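Local atomic coordinates of putative protein-disulfide isomerase (Pseudomonas syringae pv. tomato, PDB entry 3GN3), a protein that is a putative protein-disulfide isomerase of the DsbA family, probably acting as a thiol-disulfide oxidoreductase of the thioredoxin fold, though its function is not established. Residues A[9-14]-A[50-55]; A[21-26]-A[58-63]. All blocks are in the same frame, centred on the assembly; numbering follows the deposited sequence.

Overall arrangement
The two contacts lie on opposite sides of the chain's centre, about 18 Å apart between centres, in what is consistent with a thioredoxin fold. Contact 1 lies in the sheet, pairing strand 10-12, outermost in this chain's sheet, with strand 48-54, and is partly buried: its bonds are mostly main-chain ladder rungs, with apolar side chains on one face and a polar pair on the other. Contact 2 is fully buried and joins the loops beyond the ends of strands 16-22 and 48-54, so its bonds run between side chains of glutamate, threonine, histidine and serine. The segments also meet directly, Q55 N lying 2.8 Å from L22 O, a probable hydrogen bond that continues the parallel pairing just past strand 48-54.

Contact 1: A[9-14]-A[50-55]; sequences LSWGHG and VRIRLQ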
# COMPACT_ATOMS: atom_id res chain seq x y z
N LEU A 9 -4.53 4.79 22.15
CA LEU A 9 -5.96 4.88 21.94
C LEU A 9 -6.56 3.49 21.83
O LEU A 9 -7.03 3.08 20.77
CB LEU A 9 -6.24 5.72 20.70
CG LEU A 9 -6.23 7.24 20.88
CD1 LEU A 9 -5.28 7.71 21.96
CD2 LEU A 9 -5.96 7.96 19.57
N SER A 10 -6.54 2.76 22.95
CA SER A 10 -6.85 1.35 22.96
C SER A 10 -7.76 0.97 24.15
O SER A 10 -7.56 1.45 25.25
CB SER A 10 -5.55 0.57 23.02
OG SER A 10 -5.78 -0.80 22.73
N TRP A 11 -8.77 0.13 23.91
CA TRP A 11 -9.71 -0.27 24.94
C TRP A 11 -10.06 -1.74 24.75
O TRP A 11 -10.07 -2.25 23.63
CB TRP A 11 -11.00 0.55 24.91
CG TRP A 11 -10.87 2.00 25.26
CD1 TRP A 11 -11.10 2.57 26.48
CD2 TRP A 11 -10.51 3.07 24.38
NE1 TRP A 11 -10.91 3.94 26.42
CE2 TRP A 11 -10.54 4.27 25.14
CE3 TRP A 11 -10.16 3.14 23.02
CZ2 TRP A 11 -10.22 5.53 24.60
CZ3 TRP A 11 -9.84 4.40 22.47
CH2 TRP A 11 -9.88 5.58 23.26
N GLY A 12 -10.37 -2.40 25.86
CA GLY A 12 -10.69 -3.82 25.83
C GLY A 12 -9.38 -4.55 25.89
O GLY A 12 -8.33 -3.94 25.76
N HIS A 13 -9.43 -5.86 26.07
CA HIS A 13 -8.22 -6.65 26.19
C HIS A 13 -8.38 -8.01 25.53
O HIS A 13 -7.60 -8.92 25.79
CB HIS A 13 -7.82 -6.79 27.67
CG HIS A 13 -8.85 -7.48 28.51
ND1 HIS A 13 -9.85 -6.80 29.18
CD2 HIS A 13 -9.06 -8.80 28.75
CE1 HIS A 13 -10.62 -7.67 29.82
NE2 HIS A 13 -10.17 -8.89 29.56
N GLY A 14 -9.38 -8.15 24.65
CA GLY A 14 -9.61 -9.41 23.92
C GLY A 14 -8.58 -9.67 22.82
O GLY A 14 -7.82 -8.76 22.45
N VAL A 50 -10.37 -2.73 20.89
CA VAL A 50 -10.73 -1.67 19.97
C VAL A 50 -9.64 -0.60 20.01
O VAL A 50 -9.33 -0.08 21.07
CB VAL A 50 -12.08 -1.03 20.35
CG1 VAL A 50 -12.39 0.16 19.49
CG2 VAL A 50 -13.21 -2.06 20.26
N ARG A 51 -9.05 -0.28 18.85
CA ARG A 51 -8.10 0.84 18.77
C ARG A 51 -8.53 1.87 17.73
O ARG A 51 -8.93 1.51 16.62
CB ARG A 51 -6.69 0.37 18.42
CG ARG A 51 -6.22 -0.78 19.26
CD ARG A 51 -4.73 -0.88 19.22
NE ARG A 51 -4.24 -1.58 20.39
CZ ARG A 51 -3.50 -2.67 20.34
NH1 ARG A 51 -3.15 -3.17 19.17
NH2 ARG A 51 -3.10 -3.25 21.44
N ILE A 52 -8.44 3.13 18.12
CA ILE A 52 -8.59 4.25 17.21
C ILE A 52 -7.24 4.65 16.58
O ILE A 52 -6.22 4.78 17.28
CB ILE A 52 -9.23 5.45 17.94
CG1 ILE A 52 -10.60 5.04 18.49
CG2 ILE A 52 -9.34 6.67 16.99
CD1 ILE A 52 -11.23 6.05 19.44
N ARG A 53 -7.23 4.83 15.26
CA ARG A 53 -6.10 5.47 14.58
C ARG A 53 -6.64 6.71 13.93
O ARG A 53 -7.78 6.72 13.46
CB ARG A 53 -5.45 4.59 13.52
CG ARG A 53 -5.41 3.10 13.76
CD ARG A 53 -4.83 2.77 15.10
NE ARG A 53 -4.21 1.45 15.17
CZ ARG A 53 -3.46 1.07 16.20
NH1 ARG A 53 -3.28 1.90 17.20
NH2 ARG A 53 -2.89 -0.13 16.22
N LEU A 54 -5.83 7.76 13.89
CA LEU A 54 -6.29 9.04 13.39
C LEU A 54 -5.95 9.20 11.91
O LEU A 54 -4.78 9.16 11.51
CB LEU A 54 -5.73 10.17 14.27
CG LEU A 54 -6.15 10.01 15.74
CD1 LEU A 54 -5.38 10.97 16.61
CD2 LEU A 54 -7.66 10.16 15.95
N GLN A 55 -6.99 9.33 11.09
CA GLN A 55 -6.84 9.46 9.65
C GLN A 55 -7.09 10.91 9.32
O GLN A 55 -8.24 11.32 9.10
CB GLN A 55 -7.88 8.58 8.94
CG GLN A 55 -8.02 8.79 7.41
CD GLN A 55 -6.90 8.14 6.62
OE1 GLN A 55 -5.89 7.72 7.19
NE2 GLN A 55 -7.08 8.03 5.31
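W11 and I52 meet at an angle on one face of an antiparallel ladder, where strand 10-12, outermost within this chain's thioredoxin-like sheet, runs against strand 48-54. The tryptophan's CG lies beside its own backbone N (chi1 -67°), which swings the six-membered ring along the strand until CZ3 is 3.7 Å from I52 CD1. The indole suits this place because its apolar ring is long enough to reach both I52 and L40 of helix 36-43, while its NE1 bonds to E81. V50, a branched residue at home in a strand, shares this face and packs on the same helix. W11 and V50 form the hydrogen-bonded pair, W11 N giving to V50 O at 2.9 Å and V50 N to W11 O at 2.8 Å. Further along, I52 N donates to L9 O at 3.0 Å, and the leucine extends the apolar surface, its CD2 4.3 Å from L54 CD1. Both leucines and I52 also touch M87 of helix 79-92. The other face carries the non-hydrogen-bonded pair S10 and R51. Here the short serine leaves room for the extended arginine to lie alongside, and R51 NE donates to S10 OG at 2.9 Å, the hydroxyl standing 17° out of the guanidinium plane.

Contact 2: A[21-26]-A[58-63]; sequences FLEPTC and PWHMFS
Two type I turns, E23 to C26 and H60 to S63, face each other, closed by C26 N to E23 O and S63 N to H60 O bonds, with the nearest CA atoms, of T25 and H60, 7.3 Å apart. The side chain of E23 reaches across from the first turn to the second. Bent at chi2 (59°), it passes over one face of the H60 imidazole, with CG 4.1 Å from the ring centroid in a CH-pi contact and the carboxylate stacked on the ring, 22° from parallel. S63 OG, also hydrogen-bonded to S56 OG, donates to the syn lone pair of E23 OE1 at 2.7 Å, and the backbone N of Q57 also reaches that oxygen. OE2 is gripped from opposite faces of its plane by T25 OG1 (2.7 Å) and T25 N (3.0 Å), so the buried carboxylate is well supplied with donors and its rotation is fixed. The threonine hydroxyl relays the link, since H60 ND1 donates to T25 OG1 at 2.9 Å; a side chain that both gives and accepts suits this place. C26 CA approaches H60 CE1 to 3.7 Å. As N-cap of helix 27-33, following strand 16-22, C26 is placed consistently with the redox-active cysteine of DsbA-like proteins, though this role is not established for it.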
# COMPACT_ATOMS: atom_id res chain seq x y z
N PHE A 21 -10.07 3.65 11.67
CA PHE A 21 -9.39 4.86 11.24
C PHE A 21 -10.41 5.96 11.16
O PHE A 21 -11.39 5.86 10.42
CB PHE A 21 -8.69 4.65 9.88
CG PHE A 21 -7.48 3.77 9.96
CD1 PHE A 21 -6.21 4.34 10.10
CD2 PHE A 21 -7.60 2.38 9.95
CE1 PHE A 21 -5.05 3.52 10.20
CE2 PHE A 21 -6.46 1.54 10.05
CZ PHE A 21 -5.18 2.12 10.17
N LEU A 22 -10.19 7.01 11.93
CA LEU A 22 -11.18 8.06 12.05
C LEU A 22 -10.58 9.44 11.74
O LEU A 22 -9.48 9.76 12.19
CB LEU A 22 -11.82 8.05 13.44
CG LEU A 22 -12.56 6.80 13.95
CD1 LEU A 22 -12.76 6.87 15.48
CD2 LEU A 22 -13.91 6.58 13.22
N GLU A 23 -11.31 10.21 10.94
CA GLU A 23 -11.04 11.63 10.80
C GLU A 23 -11.99 12.34 11.78
O GLU A 23 -13.22 12.23 11.63
CB GLU A 23 -11.24 12.10 9.34
CG GLU A 23 -11.58 13.58 9.12
CD GLU A 23 -10.53 14.56 9.65
OE1 GLU A 23 -9.33 14.45 9.25
OE2 GLU A 23 -10.90 15.44 10.46
N PRO A 24 -11.44 13.05 12.78
CA PRO A 24 -12.25 13.62 13.88
C PRO A 24 -13.39 14.55 13.47
O PRO A 24 -14.36 14.70 14.23
CB PRO A 24 -11.23 14.40 14.73
CG PRO A 24 -9.87 13.90 14.26
CD PRO A 24 -10.04 13.48 12.84
N THR A 25 -13.29 15.17 12.29
CA THR A 25 -14.35 16.07 11.82
C THR A 25 -15.13 15.52 10.63
O THR A 25 -15.78 16.29 9.90
CB THR A 25 -13.81 17.49 11.45
OG1 THR A 25 -12.84 17.38 10.40
CG2 THR A 25 -13.18 18.16 12.65
N CYS A 26 -15.05 14.22 10.41
CA CYS A 26 -15.76 13.60 9.28
C CYS A 26 -17.09 13.02 9.75
O CYS A 26 -17.14 12.30 10.74
CB CYS A 26 -14.87 12.55 8.63
SG CYS A 26 -15.70 11.11 7.86
N PRO A 58 -6.69 15.80 4.27
CA PRO A 58 -6.22 17.14 3.88
C PRO A 58 -7.32 18.06 3.38
O PRO A 58 -7.17 19.29 3.43
CB PRO A 58 -5.21 16.86 2.76
CG PRO A 58 -4.77 15.46 2.98
CD PRO A 58 -5.99 14.74 3.51
N TRP A 59 -8.43 17.48 2.91
CA TRP A 59 -9.58 18.32 2.56
C TRP A 59 -10.42 18.76 3.78
O TRP A 59 -11.33 19.58 3.65
CB TRP A 59 -10.44 17.70 1.44
CG TRP A 59 -11.07 16.38 1.81
CD1 TRP A 59 -12.34 16.18 2.27
CD2 TRP A 59 -10.45 15.09 1.75
NE1 TRP A 59 -12.55 14.84 2.49
CE2 TRP A 59 -11.41 14.14 2.18
CE3 TRP A 59 -9.18 14.63 1.37
CZ2 TRP A 59 -11.15 12.76 2.26
CZ3 TRP A 59 -8.91 13.24 1.44
CH2 TRP A 59 -9.90 12.33 1.88
N HIS A 60 -10.12 18.22 4.95
CA HIS A 60 -10.61 18.77 6.22
C HIS A 60 -9.50 19.70 6.79
O HIS A 60 -8.61 19.24 7.50
CB HIS A 60 -10.96 17.63 7.19
CG HIS A 60 -12.19 16.87 6.81
ND1 HIS A 60 -13.33 16.85 7.58
CD2 HIS A 60 -12.47 16.13 5.71
CE1 HIS A 60 -14.26 16.13 6.98
NE2 HIS A 60 -13.77 15.68 5.84
N MET A 61 -9.56 20.99 6.46
CA MET A 61 -8.39 21.90 6.58
C MET A 61 -7.86 22.17 8.00
O MET A 61 -6.67 22.48 8.18
CB MET A 61 -8.60 23.19 5.77
CG MET A 61 -8.47 23.00 4.23
SD MET A 61 -8.85 24.39 3.11
CE MET A 61 -10.51 24.88 3.58
N PHE A 62 -8.71 22.01 9.01
CA PHE A 62 -8.21 22.12 10.38
C PHE A 62 -7.87 20.76 11.01
O PHE A 62 -7.68 20.67 12.22
CB PHE A 62 -9.15 22.95 11.27
CG PHE A 62 -8.81 24.42 11.32
CD1 PHE A 62 -9.75 25.38 11.00
CD2 PHE A 62 -7.53 24.85 11.68
CE1 PHE A 62 -9.44 26.76 11.03
CE2 PHE A 62 -7.20 26.21 11.72
CZ PHE A 62 -8.16 27.17 11.39
N SER A 63 -7.76 19.72 10.18
CA SER A 63 -7.54 18.38 10.70
C SER A 63 -6.23 18.27 11.46
O SER A 63 -6.17 17.65 12.54
CB SER A 63 -7.60 17.35 9.58
OG SER A 63 -7.34 16.04 10.07